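Local atomic coordinates of dTDP-4-dehydrorhamnose reductase (Yersinia enterocolitica, PDB entry 5U9C), a protein that probably reduces dTDP-4-dehydro-beta-L-rhamnose to dTDP-L-rhamnose with NADPH, the closing step of dTDP-L-rhamnose biosynthesis. Residues D[5-10]-D[31-36]. Numbering follows the deposited sequence.
Sequences KRKILI and NVIVTE
Ile10 O is gripped twice: Thr35 N donates to it at 3.0 Å. A water donates to Ile10 O at 2.9 Å and also to Thr35 O. The Thr35 bond closes a row of five backbone hydrogen bonds joining 5-10 to 31-36. Arg6 O accepts from Asn31 N at the start; then the NH and C=O of Ile8, and the NH of Ile10, pair with Asn31 O, Ile33 N and Ile33 O, the Ile33 N to Ile8 O bond being nearly straight (175°). The two strands run parallel, 19° apart.

Side chains alternate between two faces. On one, Lys7 and Asn31 lie alongside each other, Lys7 CE 3.6 Å from Asn31 ND2. With CG anti to the backbone N (chi1 -179°), the Lys7 chain runs past Ile33 and touches its CG1 branch through CD at 3.8 Å, before NZ reaches a salt bridge with Glu55. Water also ties Asn31 ND2 to Lys5 O. Farther along this face, Leu9 CD2 meets the methyl CG2 of Thr35 at 3.6 Å, the side chains crossing at about a right angle, and Tyr51 of helix 48-55 packs against both. On the other face the CD1 end of Ile10 presses on Val32 CG1 at 3.5 Å, with Leu25 of helix 16-25 touching both residues.

Strand 31-34 is one of the two edge strands of the parallel sheet within this chain, and 7-11 is its inner neighbour. Together with helix 16-25 they form the first beta-alpha-beta unit of a Rossmann-type fold, consistent with the use of NADPH as cofactor.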
loop_
_atom_site.group_PDB
_atom_site.type_symbol
_atom_site.label_atom_id
_atom_site.label_comp_id
_atom_site.label_asym_id
_atom_site.label_seq_id
_atom_site.Cartn_x
_atom_site.Cartn_y
_atom_site.Cartn_z
ATOM N N LYS D 5 -6.470 8.200 54.098
ATOM C CA LYS D 5 -5.810 7.246 53.197
ATOM C C LYS D 5 -5.907 7.721 51.755
ATOM O O LYS D 5 -6.881 8.352 51.388
ATOM C CB LYS D 5 -6.481 5.876 53.303
ATOM C CG LYS D 5 -6.353 5.215 54.670
ATOM C CD LYS D 5 -7.239 3.978 54.755
ATOM C CE LYS D 5 -6.887 3.096 55.946
ATOM N NZ LYS D 5 -5.539 2.469 55.792
ATOM N N ARG D 6 -4.876 7.439 50.960
ATOM C CA ARG D 6 -4.881 7.767 49.523
ATOM C C ARG D 6 -5.988 6.910 48.871
ATOM O O ARG D 6 -6.131 5.723 49.200
ATOM C CB ARG D 6 -3.571 7.382 48.865
ATOM C CG ARG D 6 -2.280 7.950 49.442
ATOM C CD ARG D 6 -1.119 7.221 48.752
ATOM N NE ARG D 6 0.200 7.428 49.350
ATOM C CZ ARG D 6 1.007 8.460 49.102
ATOM N NH1 ARG D 6 2.194 8.526 49.702
ATOM N NH2 ARG D 6 0.636 9.437 48.277
ATOM N N LYS D 7 -6.751 7.498 47.950
ATOM C CA LYS D 7 -7.873 6.800 47.339
ATOM C C LYS D 7 -7.581 6.378 45.882
ATOM O O LYS D 7 -7.067 7.179 45.075
ATOM C CB LYS D 7 -9.141 7.681 47.421
ATOM C CG LYS D 7 -10.373 7.021 46.822
ATOM C CD LYS D 7 -11.606 7.928 46.704
ATOM C CE LYS D 7 -12.319 8.187 48.022
ATOM N NZ LYS D 7 -13.626 8.892 47.791
ATOM N N ILE D 8 -7.893 5.116 45.594
ATOM C CA ILE D 8 -7.797 4.507 44.265
ATOM C C ILE D 8 -9.215 4.202 43.774
ATOM O O ILE D 8 -10.001 3.540 44.467
ATOM C CB ILE D 8 -7.039 3.167 44.291
ATOM C CG1 ILE D 8 -5.569 3.401 44.602
ATOM C CG2 ILE D 8 -7.161 2.469 42.939
ATOM C CD1 ILE D 8 -4.781 2.142 44.890
ATOM N N LEU D 9 -9.541 4.680 42.588
ATOM C CA LEU D 9 -10.832 4.409 41.966
ATOM C C LEU D 9 -10.567 3.497 40.748
ATOM O O LEU D 9 -9.772 3.845 39.865
ATOM C CB LEU D 9 -11.509 5.719 41.597
ATOM C CG LEU D 9 -12.931 5.623 41.043
ATOM C CD1 LEU D 9 -13.708 6.918 41.284
ATOM C CD2 LEU D 9 -12.935 5.266 39.561
ATOM N N ILE D 10 -11.220 2.332 40.722
ATOM C CA ILE D 10 -11.021 1.320 39.666
ATOM C C ILE D 10 -12.259 1.048 38.827
ATOM O O ILE D 10 -13.320 0.789 39.386
ATOM C CB ILE D 10 -10.639 -0.062 40.282
ATOM C CG1 ILE D 10 -9.486 0.103 41.256
ATOM C CG2 ILE D 10 -10.297 -1.099 39.185
ATOM C CD1 ILE D 10 -9.022 -1.177 41.904
ATOM N N ASN D 31 -7.309 3.179 50.058
ATOM C CA ASN D 31 -8.762 3.045 50.184
ATOM C C ASN D 31 -9.223 2.823 48.728
ATOM O O ASN D 31 -9.041 3.708 47.883
ATOM C CB ASN D 31 -9.382 4.324 50.745
ATOM C CG ASN D 31 -10.908 4.353 50.614
ATOM O OD1 ASN D 31 -11.577 3.321 50.723
ATOM N ND2 ASN D 31 -11.465 5.548 50.376
ATOM N N VAL D 32 -9.831 1.675 48.440
ATOM C CA VAL D 32 -10.194 1.319 47.056
ATOM C C VAL D 32 -11.687 1.402 46.764
ATOM O O VAL D 32 -12.490 0.790 47.451
ATOM C CB VAL D 32 -9.723 -0.114 46.729
ATOM C CG1 VAL D 32 -9.923 -0.429 45.255
ATOM C CG2 VAL D 32 -8.255 -0.302 47.095
ATOM N N ILE D 33 -12.043 2.146 45.730
ATOM C CA ILE D 33 -13.434 2.286 45.283
ATOM C C ILE D 33 -13.542 1.498 43.979
ATOM O O ILE D 33 -12.916 1.846 42.958
ATOM C CB ILE D 33 -13.807 3.772 45.008
ATOM C CG1 ILE D 33 -13.509 4.642 46.223
ATOM C CG2 ILE D 33 -15.280 3.909 44.606
ATOM C CD1 ILE D 33 -14.242 4.227 47.472
ATOM N N VAL D 34 -14.312 0.424 44.020
ATOM C CA VAL D 34 -14.525 -0.428 42.858
ATOM C C VAL D 34 -15.863 -0.012 42.260
ATOM O O VAL D 34 -16.904 -0.254 42.856
ATOM C CB VAL D 34 -14.550 -1.924 43.243
ATOM C CG1 VAL D 34 -14.770 -2.796 42.004
ATOM C CG2 VAL D 34 -13.256 -2.311 43.950
ATOM N N THR D 35 -15.831 0.612 41.085
ATOM C CA THR D 35 -17.056 1.068 40.453
ATOM C C THR D 35 -17.921 -0.127 40.025
ATOM O O THR D 35 -17.414 -1.210 39.727
ATOM C CB THR D 35 -16.782 1.992 39.239
ATOM O OG1 THR D 35 -16.217 1.240 38.164
ATOM C CG2 THR D 35 -15.846 3.120 39.621
ATOM N N GLU D 36 -19.230 0.085 40.064
ATOM C CA GLU D 36 -20.237 -0.908 39.677
ATOM C C GLU D 36 -21.195 -0.213 38.716
ATOM O O GLU D 36 -21.097 1.007 38.524
ATOM C CB GLU D 36 -21.001 -1.399 40.899
ATOM C CG GLU D 36 -20.188 -2.215 41.878
ATOM C CD GLU D 36 -20.992 -2.608 43.106
ATOM O OE1 GLU D 36 -22.065 -1.999 43.354
ATOM O OE2 GLU D 36 -20.545 -3.519 43.836
HETATM O O HOH W 1 -9.567 7.846 51.290
HETATM O O HOH W 2 -14.879 -1.596 38.662
#